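Local coordinates for protein cpftsy (Physcomitrella patens, PDB 4AK9) that probably binds and hydrolyses GTP as the chloroplast receptor for the signal recognition particle, helping to deliver proteins to the thylakoid membrane, at residues S21-T26 and V313-P318; A31-L36 and Q87-L92; E54-S59 and K68-I73; F61-A66 and T247-L252; K94-L99 and C280-V285. All coordinates share one frame; numbering follows the deposited sequence.

Interaction 1: S21-T26 and V313-P318; sequences SGFSKT and VDALFP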
# COMPACT_ATOMS: atom_id res chain seq x y z
N SER A 21 14.40 13.12 -10.44
CA SER A 21 15.06 12.65 -9.23
C SER A 21 14.04 12.29 -8.16
O SER A 21 14.25 11.34 -7.38
CB SER A 21 16.06 13.68 -8.71
OG SER A 21 15.38 14.79 -8.16
N GLY A 22 12.95 13.05 -8.10
CA GLY A 22 11.89 12.79 -7.12
C GLY A 22 11.28 11.39 -7.22
O GLY A 22 10.96 10.76 -6.22
N PHE A 23 11.13 10.90 -8.44
CA PHE A 23 10.55 9.58 -8.61
C PHE A 23 11.56 8.44 -8.78
O PHE A 23 11.18 7.35 -9.21
CB PHE A 23 9.52 9.60 -9.74
CG PHE A 23 8.27 10.35 -9.37
CD1 PHE A 23 7.33 9.76 -8.55
CD2 PHE A 23 8.08 11.66 -9.77
CE1 PHE A 23 6.18 10.44 -8.16
CE2 PHE A 23 6.91 12.36 -9.39
CZ PHE A 23 5.97 11.75 -8.59
N SER A 24 12.82 8.67 -8.42
CA SER A 24 13.84 7.64 -8.67
C SER A 24 13.56 6.33 -7.93
O SER A 24 13.78 5.24 -8.49
CB SER A 24 15.26 8.14 -8.37
OG SER A 24 15.45 8.33 -6.98
N LYS A 25 13.07 6.40 -6.69
CA LYS A 25 12.78 5.13 -6.00
C LYS A 25 11.63 4.37 -6.62
O LYS A 25 11.67 3.13 -6.71
CB LYS A 25 12.52 5.36 -4.51
CG LYS A 25 13.73 5.83 -3.74
CD LYS A 25 13.74 5.23 -2.34
CE LYS A 25 14.39 6.18 -1.33
NZ LYS A 25 15.89 6.13 -1.31
N THR A 26 10.60 5.10 -7.06
CA THR A 26 9.49 4.46 -7.75
C THR A 26 9.97 3.85 -9.06
O THR A 26 9.61 2.71 -9.41
CB THR A 26 8.33 5.45 -8.02
OG1 THR A 26 7.80 5.91 -6.77
CG2 THR A 26 7.20 4.76 -8.80
N VAL A 313 4.52 10.49 -16.30
CA VAL A 313 4.67 9.18 -16.91
C VAL A 313 6.11 9.02 -17.41
O VAL A 313 6.74 7.97 -17.23
CB VAL A 313 3.64 8.95 -18.06
CG1 VAL A 313 3.94 7.63 -18.79
CG2 VAL A 313 2.21 8.93 -17.50
N ASP A 314 6.64 10.08 -18.01
CA ASP A 314 8.05 10.06 -18.45
C ASP A 314 9.07 9.92 -17.30
O ASP A 314 10.16 9.38 -17.49
CB ASP A 314 8.36 11.30 -19.27
CG ASP A 314 7.63 11.32 -20.61
OD1 ASP A 314 7.25 10.24 -21.11
OD2 ASP A 314 7.44 12.43 -21.15
N ALA A 315 8.72 10.40 -16.11
CA ALA A 315 9.57 10.22 -14.95
C ALA A 315 9.56 8.79 -14.41
O ALA A 315 10.57 8.30 -13.92
CB ALA A 315 9.18 11.22 -13.85
N LEU A 316 8.42 8.11 -14.50
CA LEU A 316 8.32 6.72 -14.09
C LEU A 316 8.93 5.78 -15.12
O LEU A 316 9.53 4.77 -14.76
CB LEU A 316 6.87 6.32 -13.94
CG LEU A 316 6.09 7.07 -12.86
CD1 LEU A 316 4.81 6.30 -12.57
CD2 LEU A 316 6.93 7.20 -11.65
N PHE A 317 8.75 6.13 -16.39
CA PHE A 317 9.14 5.25 -17.50
C PHE A 317 9.90 6.04 -18.56
O PHE A 317 9.37 6.29 -19.63
CB PHE A 317 7.90 4.65 -18.16
CG PHE A 317 7.08 3.77 -17.28
CD1 PHE A 317 7.53 2.50 -16.94
CD2 PHE A 317 5.84 4.19 -16.81
CE1 PHE A 317 6.75 1.67 -16.12
CE2 PHE A 317 5.06 3.37 -15.99
CZ PHE A 317 5.51 2.11 -15.66
N PRO A 318 11.14 6.43 -18.26
CA PRO A 318 11.89 7.21 -19.25
C PRO A 318 12.26 6.37 -20.48
O PRO A 318 12.27 5.13 -20.43
CB PRO A 318 13.15 7.63 -18.49
CG PRO A 318 13.32 6.58 -17.45
CD PRO A 318 11.94 6.14 -17.06
OXT PRO A 318 12.55 6.92 -21.55
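Phe23 and Thr26 meet Leu316 through a single methyl group, CD2 of the leucine. That methyl lies 3.8 Å from Thr26 CG2 and 4.0 Å from Phe23 CB, so it is lodged between the base of the aromatic side chain and the threonine methyl. The Phe23 ring receives it obliquely. The preceding residue, Ala315, adds its methyl, CB, at 4.2 Å from Phe23 CD2. All four residues are buried, and the contact across the segments is wholly apolar.

Torsions sort the threonine's two branches. CG2 stands anti to the backbone N and faces the leucine, while OG1, beside the backbone N (chi1 -64°), accepts a hydrogen bond from the backbone N of Gly278. A second shell packs round the phenylalanine: its ring meets Phe312 edge-to-face, and Leu272 touches it as well. Arg27 donates from NH1 to the carbonyl O of Ala315, tying the helix end to the N-terminal region.

Phe23 marks the break between helices 16-22 and 24-30, and the contact joins this break to the last turn of helix 309-316, whose Val313 packs on helix 85-101.

Interaction 2: A31-L36 and Q87-L92; sequences AVVDEL and QIKEAL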
# COMPACT_ATOMS: atom_id res chain seq x y z
N ALA A 31 11.45 -0.41 -13.15
CA ALA A 31 12.44 -0.77 -14.18
C ALA A 31 12.41 -2.24 -14.58
O ALA A 31 12.76 -2.61 -15.71
CB ALA A 31 13.85 -0.37 -13.73
N VAL A 32 11.97 -3.10 -13.67
CA VAL A 32 11.90 -4.51 -14.01
C VAL A 32 10.90 -4.80 -15.13
O VAL A 32 10.93 -5.89 -15.72
CB VAL A 32 11.59 -5.38 -12.78
CG1 VAL A 32 12.51 -5.01 -11.62
CG2 VAL A 32 10.13 -5.24 -12.38
N VAL A 33 10.01 -3.84 -15.42
CA VAL A 33 9.01 -4.03 -16.48
C VAL A 33 9.66 -4.34 -17.83
O VAL A 33 9.24 -5.28 -18.53
CB VAL A 33 8.04 -2.82 -16.58
CG1 VAL A 33 7.23 -2.86 -17.87
CG2 VAL A 33 7.09 -2.82 -15.37
N ASP A 34 10.68 -3.57 -18.18
CA ASP A 34 11.41 -3.80 -19.44
C ASP A 34 12.02 -5.22 -19.50
O ASP A 34 11.88 -5.92 -20.50
CB ASP A 34 12.52 -2.76 -19.63
CG ASP A 34 11.99 -1.35 -19.73
OD1 ASP A 34 11.31 -1.03 -20.75
OD2 ASP A 34 12.26 -0.55 -18.81
N GLU A 35 12.66 -5.63 -18.41
CA GLU A 35 13.22 -6.97 -18.33
C GLU A 35 12.13 -8.03 -18.51
O GLU A 35 12.29 -8.99 -19.27
CB GLU A 35 13.88 -7.18 -16.98
CG GLU A 35 14.36 -8.60 -16.74
CD GLU A 35 15.85 -8.76 -16.99
OE1 GLU A 35 16.49 -7.78 -17.43
OE2 GLU A 35 16.38 -9.88 -16.74
N LEU A 36 11.04 -7.84 -17.77
CA LEU A 36 9.91 -8.76 -17.82
C LEU A 36 9.36 -8.93 -19.22
O LEU A 36 8.97 -10.02 -19.64
CB LEU A 36 8.80 -8.21 -16.92
CG LEU A 36 7.56 -9.07 -16.73
CD1 LEU A 36 7.95 -10.44 -16.19
CD2 LEU A 36 6.61 -8.36 -15.76
N GLN A 87 5.83 -2.83 -27.76
CA GLN A 87 4.49 -2.29 -28.02
C GLN A 87 3.65 -2.30 -26.75
O GLN A 87 2.82 -1.42 -26.53
CB GLN A 87 3.78 -3.08 -29.12
CG GLN A 87 4.31 -2.81 -30.53
CD GLN A 87 3.76 -3.80 -31.54
OE1 GLN A 87 2.61 -4.26 -31.44
NE2 GLN A 87 4.58 -4.14 -32.52
N ILE A 88 3.84 -3.34 -25.93
CA ILE A 88 3.09 -3.47 -24.68
C ILE A 88 3.53 -2.37 -23.71
O ILE A 88 2.69 -1.76 -23.04
CB ILE A 88 3.30 -4.86 -24.08
CG1 ILE A 88 2.53 -5.89 -24.91
CG2 ILE A 88 2.84 -4.92 -22.62
CD1 ILE A 88 2.91 -7.32 -24.56
N LYS A 89 4.84 -2.12 -23.68
CA LYS A 89 5.43 -1.06 -22.88
C LYS A 89 4.87 0.29 -23.28
O LYS A 89 4.50 1.09 -22.41
CB LYS A 89 6.95 -1.05 -23.06
CG LYS A 89 7.68 0.09 -22.32
CD LYS A 89 7.36 0.07 -20.84
CE LYS A 89 8.61 0.28 -19.99
NZ LYS A 89 9.44 1.42 -20.43
N GLU A 90 4.79 0.56 -24.57
CA GLU A 90 4.16 1.80 -25.02
C GLU A 90 2.71 1.88 -24.61
O GLU A 90 2.26 2.95 -24.23
CB GLU A 90 4.32 2.01 -26.53
CG GLU A 90 5.61 2.74 -26.90
CD GLU A 90 5.92 3.94 -25.98
OE1 GLU A 90 5.08 4.87 -25.89
OE2 GLU A 90 7.00 3.93 -25.34
N ALA A 91 1.96 0.77 -24.68
CA ALA A 91 0.54 0.82 -24.35
C ALA A 91 0.37 1.06 -22.85
O ALA A 91 -0.56 1.76 -22.42
CB ALA A 91 -0.16 -0.46 -24.76
N LEU A 92 1.27 0.47 -22.07
CA LEU A 92 1.27 0.68 -20.62
C LEU A 92 1.38 2.18 -20.28
O LEU A 92 0.60 2.70 -19.49
CB LEU A 92 2.41 -0.11 -19.98
CG LEU A 92 2.68 0.15 -18.48
CD1 LEU A 92 1.49 -0.31 -17.62
CD2 LEU A 92 3.93 -0.58 -18.06
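In the helical bundle of the SRP54-type fold, helices 32-37 and 85-101 run roughly antiparallel, and Val33 and Asp34 of the first meet Lys89 and Leu92 of the second. Their short segments make an angle of 145° and approach to 10.6 Å between axes, a separation that side chains must span.

Lys89 does most of the spanning. Its CG leaves anti to the backbone N (chi1 176°), and bends further along the chain bring the end of the side chain across Asp34. There NZ forms a salt bridge with Asp34 OD1 at 3.1 Å, though as a hydrogen bond it is weak; OD2 stays farther from NZ, at 3.8 Å. CE lies as near OD1 as NZ does, so the lysine end passes alongside the oxygen. The aliphatic part is used too, since CE lies 4.0 Å from Val33 CG1. That same valine methyl meets Leu92 CD2 tip to tip, also at 4.0 Å, so it touches both the charged residue's methylene chain and the buried leucine.

With an alanine at Lys89, Asp34 would probably lose its charged mate across the helices and Val33 the methylene packing beside it.

Phe317 packs against Lys89 and Leu92, while Leu52 and Val55 of helix 45-58 back Val33. The salt bridge at the exposed side and the buried Val33-Leu92 contact together belong to the helical bundle domain of SRP54-type GTPases.

Interaction 3: E54-S59 and K68-I73; sequences EVLLVS and KIVDTI
Leu56 reaches Ile69 and Val70 within the SRP54-type helical bundle, where helices 45-58 and 63-78 are consecutive and face each other across the short connection between them. The backbones stay well apart, the nearest pair of CA atoms, those of Leu56 and Val70, being 9.4 Å from each other, and branched side chains bridge the interval.

The apolar contact rests on one methyl. Leu56 CD1 lies 4.0 Å from Val70 CG2 and 4.2 Å from Ile69 CG2, crossing both side chains at a slant and touching two neighbouring residues of the opposing helix at once. With its CG beside the backbone N (chi1 -58°), the leucine extends toward that helix. The three residues are buried, and further apolar groups surround them: Leu30 and Phe61 touch Leu56, while Leu92 and Leu99 of helix 85-101 lie against Ile69.

Polar interactions lead out of these segments to other parts of the structure. Lys68 NZ forms a salt bridge with Asp286 on helix 280-288 of the GTPase domain, and Ser59 OG is hydrogen-bonded to Asn29. On the first helix, Glu54 OE2 accepts a hydrogen bond from Gln254 of the second subunit.

Within helix 63-78, the Thr72 hydroxyl is turned back on its own backbone: OG1 donates to Lys68 O at 3.0 Å, with a C=O...donor angle of 170°.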
# COMPACT_ATOMS: atom_id res chain seq x y z
N GLU A 54 1.47 -7.35 -10.89
CA GLU A 54 2.11 -7.41 -9.56
C GLU A 54 3.24 -6.38 -9.40
O GLU A 54 3.39 -5.82 -8.34
CB GLU A 54 2.57 -8.83 -9.21
CG GLU A 54 1.40 -9.83 -9.14
CD GLU A 54 1.43 -10.73 -7.90
OE1 GLU A 54 2.24 -11.69 -7.86
OE2 GLU A 54 0.63 -10.46 -6.97
N VAL A 55 4.00 -6.09 -10.44
CA VAL A 55 5.01 -5.06 -10.34
C VAL A 55 4.35 -3.70 -10.07
O VAL A 55 4.80 -2.91 -9.20
CB VAL A 55 5.89 -5.04 -11.61
CG1 VAL A 55 6.72 -3.79 -11.62
CG2 VAL A 55 6.79 -6.30 -11.61
N LEU A 56 3.25 -3.43 -10.76
CA LEU A 56 2.47 -2.22 -10.49
C LEU A 56 1.95 -2.14 -9.05
O LEU A 56 2.00 -1.06 -8.45
CB LEU A 56 1.30 -2.08 -11.45
CG LEU A 56 1.64 -2.04 -12.95
CD1 LEU A 56 0.38 -1.76 -13.76
CD2 LEU A 56 2.73 -0.99 -13.23
N LEU A 57 1.49 -3.25 -8.51
CA LEU A 57 0.99 -3.30 -7.13
C LEU A 57 2.10 -2.96 -6.14
O LEU A 57 1.85 -2.27 -5.13
CB LEU A 57 0.34 -4.66 -6.80
CG LEU A 57 -0.95 -5.05 -7.55
CD1 LEU A 57 -1.41 -6.46 -7.11
CD2 LEU A 57 -2.10 -4.07 -7.33
N VAL A 58 3.32 -3.38 -6.43
CA VAL A 58 4.45 -3.05 -5.58
C VAL A 58 4.63 -1.52 -5.49
O VAL A 58 4.94 -0.98 -4.42
CB VAL A 58 5.74 -3.77 -6.06
CG1 VAL A 58 6.95 -3.32 -5.22
CG2 VAL A 58 5.55 -5.30 -6.01
N SER A 59 4.42 -0.81 -6.59
CA SER A 59 4.49 0.64 -6.57
C SER A 59 3.17 1.34 -6.18
O SER A 59 3.03 2.55 -6.33
CB SER A 59 5.02 1.20 -7.90
OG SER A 59 6.41 0.90 -8.04
N LYS A 68 -7.38 -2.41 -14.24
CA LYS A 68 -7.88 -1.78 -15.45
C LYS A 68 -6.77 -1.38 -16.42
O LYS A 68 -6.98 -1.40 -17.64
CB LYS A 68 -8.78 -0.60 -15.13
CG LYS A 68 -8.04 0.58 -14.61
CD LYS A 68 -8.95 1.78 -14.54
CE LYS A 68 -10.16 1.49 -13.68
NZ LYS A 68 -10.84 2.76 -13.29
N ILE A 69 -5.59 -1.03 -15.90
CA ILE A 69 -4.44 -0.77 -16.78
C ILE A 69 -4.05 -2.01 -17.58
O ILE A 69 -3.89 -1.95 -18.80
CB ILE A 69 -3.22 -0.29 -15.98
CG1 ILE A 69 -3.50 1.11 -15.46
CG2 ILE A 69 -1.97 -0.29 -16.86
CD1 ILE A 69 -2.50 1.61 -14.41
N VAL A 70 -3.89 -3.13 -16.89
CA VAL A 70 -3.41 -4.34 -17.54
C VAL A 70 -4.51 -4.99 -18.40
O VAL A 70 -4.22 -5.53 -19.48
CB VAL A 70 -2.78 -5.29 -16.51
CG1 VAL A 70 -2.37 -6.62 -17.13
CG2 VAL A 70 -1.54 -4.59 -15.87
N ASP A 71 -5.77 -4.88 -17.97
CA ASP A 71 -6.88 -5.51 -18.68
C ASP A 71 -7.02 -4.95 -20.09
O ASP A 71 -7.23 -5.70 -21.03
CB ASP A 71 -8.19 -5.36 -17.90
CG ASP A 71 -9.14 -6.54 -18.12
OD1 ASP A 71 -8.68 -7.66 -18.45
OD2 ASP A 71 -10.36 -6.33 -17.95
N THR A 72 -6.83 -3.64 -20.24
CA THR A 72 -6.82 -3.01 -21.57
C THR A 72 -5.71 -3.60 -22.47
O THR A 72 -5.91 -3.82 -23.69
CB THR A 72 -6.62 -1.48 -21.41
OG1 THR A 72 -7.66 -0.96 -20.57
CG2 THR A 72 -6.69 -0.80 -22.75
N ILE A 73 -4.54 -3.85 -21.90
CA ILE A 73 -3.43 -4.46 -22.61
C ILE A 73 -3.77 -5.88 -23.04
O ILE A 73 -3.47 -6.29 -24.17
CB ILE A 73 -2.15 -4.46 -21.75
CG1 ILE A 73 -1.69 -3.02 -21.48
CG2 ILE A 73 -1.02 -5.30 -22.39
CD1 ILE A 73 -0.57 -2.95 -20.46

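Interaction 4: F61-A66 and T247-L252; sequences FGPKTA and TGLNML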
# COMPACT_ATOMS: atom_id res chain seq x y z
N PHE A 61 0.14 1.36 -7.52
CA PHE A 61 -1.06 1.28 -8.34
C PHE A 61 -1.96 0.27 -7.60
O PHE A 61 -1.59 -0.90 -7.42
CB PHE A 61 -0.71 0.75 -9.72
CG PHE A 61 0.18 1.66 -10.51
CD1 PHE A 61 1.56 1.65 -10.31
CD2 PHE A 61 -0.35 2.49 -11.48
CE1 PHE A 61 2.39 2.46 -11.04
CE2 PHE A 61 0.49 3.32 -12.22
CZ PHE A 61 1.86 3.30 -12.01
N GLY A 62 -3.13 0.72 -7.12
CA GLY A 62 -3.97 -0.15 -6.31
C GLY A 62 -4.62 -1.28 -7.12
O GLY A 62 -4.61 -1.23 -8.36
N PRO A 63 -5.18 -2.30 -6.43
CA PRO A 63 -5.71 -3.46 -7.18
C PRO A 63 -6.67 -3.06 -8.31
O PRO A 63 -6.55 -3.57 -9.42
CB PRO A 63 -6.44 -4.27 -6.10
CG PRO A 63 -5.58 -3.99 -4.83
CD PRO A 63 -5.21 -2.50 -4.96
N LYS A 64 -7.59 -2.14 -8.05
CA LYS A 64 -8.51 -1.77 -9.12
C LYS A 64 -7.87 -1.02 -10.27
O LYS A 64 -8.24 -1.23 -11.43
CB LYS A 64 -9.69 -0.99 -8.57
CG LYS A 64 -10.57 -1.85 -7.69
CD LYS A 64 -11.75 -1.05 -7.21
CE LYS A 64 -12.14 -1.52 -5.82
NZ LYS A 64 -12.21 -0.38 -4.84
N THR A 65 -6.93 -0.13 -9.95
CA THR A 65 -6.25 0.68 -10.97
C THR A 65 -5.33 -0.21 -11.84
O THR A 65 -5.32 -0.12 -13.09
CB THR A 65 -5.42 1.82 -10.29
OG1 THR A 65 -6.31 2.66 -9.53
CG2 THR A 65 -4.66 2.68 -11.31
N ALA A 66 -4.56 -1.07 -11.18
CA ALA A 66 -3.67 -2.02 -11.88
C ALA A 66 -4.48 -2.98 -12.75
O ALA A 66 -4.06 -3.32 -13.87
CB ALA A 66 -2.79 -2.81 -10.86
N THR A 247 2.71 7.36 2.71
CA THR A 247 1.69 6.40 3.12
C THR A 247 1.11 5.68 1.93
O THR A 247 0.33 4.75 2.09
CB THR A 247 0.57 7.06 3.97
OG1 THR A 247 -0.18 7.99 3.17
CG2 THR A 247 1.19 7.77 5.15
N GLY A 248 1.50 6.11 0.73
CA GLY A 248 1.04 5.44 -0.48
C GLY A 248 -0.47 5.31 -0.60
O GLY A 248 -1.22 6.26 -0.32
N LEU A 249 -0.93 4.13 -0.97
CA LEU A 249 -2.35 3.92 -1.23
C LEU A 249 -3.16 4.11 0.04
O LEU A 249 -4.38 4.34 0.02
CB LEU A 249 -2.56 2.50 -1.78
CG LEU A 249 -3.82 2.28 -2.62
CD1 LEU A 249 -3.62 2.90 -3.98
CD2 LEU A 249 -4.11 0.80 -2.75
N ASN A 250 -2.49 3.97 1.17
CA ASN A 250 -3.18 4.19 2.44
C ASN A 250 -3.76 5.58 2.60
O ASN A 250 -4.66 5.77 3.43
CB ASN A 250 -2.26 3.80 3.62
CG ASN A 250 -2.00 2.32 3.66
OD1 ASN A 250 -2.90 1.50 3.36
ND2 ASN A 250 -0.76 1.96 3.99
N MET A 251 -3.29 6.52 1.78
CA MET A 251 -3.84 7.89 1.79
C MET A 251 -5.29 7.98 1.28
O MET A 251 -5.96 8.97 1.55
CB MET A 251 -2.98 8.85 0.95
CG MET A 251 -3.28 8.72 -0.57
SD MET A 251 -2.18 9.62 -1.67
CE MET A 251 -0.58 9.58 -0.89
N LEU A 252 -5.77 6.97 0.57
CA LEU A 252 -7.14 7.00 0.04
C LEU A 252 -8.20 7.09 1.13
O LEU A 252 -9.24 7.72 0.91
CB LEU A 252 -7.43 5.76 -0.84
CG LEU A 252 -7.35 5.86 -2.36
CD1 LEU A 252 -6.13 6.60 -2.84
CD2 LEU A 252 -7.38 4.44 -2.97
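Leu249 pushes its two methyl groups against the backbone of Gly62, the principal meeting point of these segments. The approach to it begins at Thr247, in a 3-10 turn, where OG1 is hydrogen-bonded to the carbonyl O of Asp244 and the side chain packs on Glu54 of the second subunit. Gly248 follows with a positive phi (54°), a conformation that glycine adopts easily, and the chain then presents Leu249.

The leucine's CG points anti to the backbone N (chi1 -156°), which carries the branch toward Gly62. CD2 comes within 3.7 Å of Gly62 CA and 4.1 Å of Pro63 CD, and CD1 stands 3.9 Å from Gly62 N. Lacking a side chain, Gly62 lets CD2 come this close to its backbone. This is a seam between the helical bundle and the GTPase domain of the SRP54-type fold: Gly62 is the N-cap of helix 63-78, and its N is hydrogen-bonded to Ser283 OG. Leu249 N, in turn, donates to Asp60 OD2. Shortened to an alanine, Leu249 would no longer reach Gly62, which would probably open a gap there and leave Pro63 without this apolar neighbour.

Next in sequence, Asn250 turns to the second subunit, its ND2 donating to Asp60 OD1 of that chain.

Interaction 5: K94-L99 and C280-V285; sequences KNIFKL and CVVSVV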
# COMPACT_ATOMS: atom_id res chain seq x y z
N LYS A 94 0.74 4.78 -22.27
CA LYS A 94 -0.43 5.52 -22.76
C LYS A 94 -1.66 5.32 -21.90
O LYS A 94 -2.41 6.25 -21.70
CB LYS A 94 -0.75 5.17 -24.22
CG LYS A 94 0.32 5.65 -25.16
CD LYS A 94 0.10 5.18 -26.59
CE LYS A 94 1.26 5.63 -27.48
NZ LYS A 94 1.42 4.78 -28.69
N ASN A 95 -1.86 4.10 -21.41
CA ASN A 95 -3.01 3.80 -20.58
C ASN A 95 -2.91 4.55 -19.26
O ASN A 95 -3.92 5.03 -18.74
CB ASN A 95 -3.14 2.31 -20.30
CG ASN A 95 -3.51 1.52 -21.54
OD1 ASN A 95 -3.95 2.08 -22.55
ND2 ASN A 95 -3.34 0.19 -21.47
N ILE A 96 -1.69 4.69 -18.74
CA ILE A 96 -1.51 5.44 -17.50
C ILE A 96 -1.78 6.91 -17.76
O ILE A 96 -2.46 7.58 -16.98
CB ILE A 96 -0.11 5.22 -16.87
CG1 ILE A 96 -0.01 3.77 -16.42
CG2 ILE A 96 0.09 6.17 -15.68
CD1 ILE A 96 1.40 3.30 -16.09
N PHE A 97 -1.27 7.44 -18.87
CA PHE A 97 -1.59 8.81 -19.24
C PHE A 97 -3.10 9.04 -19.37
O PHE A 97 -3.62 10.03 -18.90
CB PHE A 97 -0.88 9.20 -20.54
CG PHE A 97 -1.21 10.58 -21.00
CD1 PHE A 97 -0.56 11.67 -20.46
CD2 PHE A 97 -2.19 10.80 -21.96
CE1 PHE A 97 -0.88 12.96 -20.86
CE2 PHE A 97 -2.49 12.08 -22.38
CZ PHE A 97 -1.84 13.16 -21.83
N LYS A 98 -3.80 8.11 -20.01
CA LYS A 98 -5.25 8.26 -20.14
C LYS A 98 -5.98 8.27 -18.82
O LYS A 98 -6.87 9.10 -18.60
CB LYS A 98 -5.81 7.17 -21.06
CG LYS A 98 -5.38 7.38 -22.48
CD LYS A 98 -5.92 6.32 -23.43
CE LYS A 98 -7.44 6.40 -23.60
NZ LYS A 98 -8.21 5.68 -22.53
N LEU A 99 -5.62 7.34 -17.93
CA LEU A 99 -6.25 7.29 -16.61
C LEU A 99 -6.05 8.60 -15.88
O LEU A 99 -6.93 9.04 -15.14
CB LEU A 99 -5.64 6.18 -15.77
CG LEU A 99 -6.07 4.76 -16.06
CD1 LEU A 99 -5.63 3.89 -14.87
CD2 LEU A 99 -7.58 4.70 -16.24
N CYS A 280 0.72 5.66 -6.31
CA CYS A 280 -0.41 6.18 -5.56
C CYS A 280 -1.00 7.45 -6.21
O CYS A 280 -2.20 7.72 -6.09
CB CYS A 280 -0.05 6.46 -4.08
SG CYS A 280 1.08 7.85 -3.82
N VAL A 281 -0.17 8.20 -6.92
CA VAL A 281 -0.65 9.33 -7.72
C VAL A 281 -1.75 8.90 -8.71
O VAL A 281 -2.79 9.58 -8.86
CB VAL A 281 0.51 9.99 -8.47
CG1 VAL A 281 0.01 11.09 -9.43
CG2 VAL A 281 1.52 10.56 -7.48
N VAL A 282 -1.51 7.80 -9.41
CA VAL A 282 -2.47 7.32 -10.39
C VAL A 282 -3.71 6.79 -9.72
O VAL A 282 -4.84 7.09 -10.12
CB VAL A 282 -1.81 6.22 -11.28
CG1 VAL A 282 -2.80 5.76 -12.38
CG2 VAL A 282 -0.52 6.76 -11.87
N SER A 283 -3.52 6.04 -8.65
CA SER A 283 -4.64 5.45 -7.93
C SER A 283 -5.58 6.49 -7.36
O SER A 283 -6.80 6.32 -7.40
CB SER A 283 -4.12 4.57 -6.81
OG SER A 283 -3.30 3.52 -7.34
N VAL A 284 -5.02 7.56 -6.80
CA VAL A 284 -5.88 8.60 -6.23
C VAL A 284 -6.69 9.33 -7.30
O VAL A 284 -7.88 9.59 -7.13
CB VAL A 284 -5.12 9.56 -5.23
CG1 VAL A 284 -4.34 10.60 -5.97
CG2 VAL A 284 -6.12 10.28 -4.34
N VAL A 285 -6.07 9.62 -8.44
CA VAL A 285 -6.79 10.29 -9.53
C VAL A 285 -7.88 9.36 -10.07
O VAL A 285 -9.02 9.77 -10.26
CB VAL A 285 -5.84 10.73 -10.63
CG1 VAL A 285 -6.64 11.27 -11.87
CG2 VAL A 285 -4.89 11.81 -10.09
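Val282, Leu99 and Ile96 bury the most surface where helix 85-101 of the helical bundle meets helix 280-288 of the GTPase domain. Val282 is central, each of its methyls serving a different partner. CG2, anti to the carbonyl carbon, lies 3.9 Å from Ile96 CG2, the two side chains crossing at about a right angle. CG1, anti to the backbone N (chi1 -177°), faces Leu99 CD1 at 4.2 Å. The valine thus sits against residues three apart on the bundle helix, a spacing of nearly one turn.

Leu99 also contributes main chain: its carbonyl O lies 4.0 Å from Val285 CG1, a van der Waals approach that carries the contact one turn further along the second helix. The short segments cross at 46°, with 10.3 Å between axes.

Other groups close around these residues. Phe61 packs on both Val282 and Ile96, Phe312 on Val282, and Phe317 on Ile96. Ser283, pointing away from helix 85-101, hydrogen-bonds through OG to the carbonyl O of Asp60.

Helix 280-288 is therefore placed between two layers: Val281 and Val284 rest on strand 266-270 of the central sheet, whereas Val282 and Val285 face helix 85-101, which helix 63-78 flanks through Thr72 and Ile73, packed on Asn95.

Overall arrangement
The five contacts form a connected patch where the helical bundle joins the GTPase domain. Interactions 2 and 3 lie inside the bundle, their centres about 11 Å apart, with interaction 3 nested in the loop closed by interaction 2. Interactions 4 and 5, also about 11 Å apart between centres, tie bundle helices 63-78 and 85-101 to the GTPase domain, interaction 5 through helix 280-288 beside the central sheet. Interaction 1 brings a segment near the N-terminus to the C-terminal one and encloses the other four along the sequence; Phe317 carries it to interactions 2 and 5. Interactions 3 and 4 also touch the second subunit. The bundle is thus packed on the GTPase domain at several points, consistent with the compact NG unit of SRP-type GTPases.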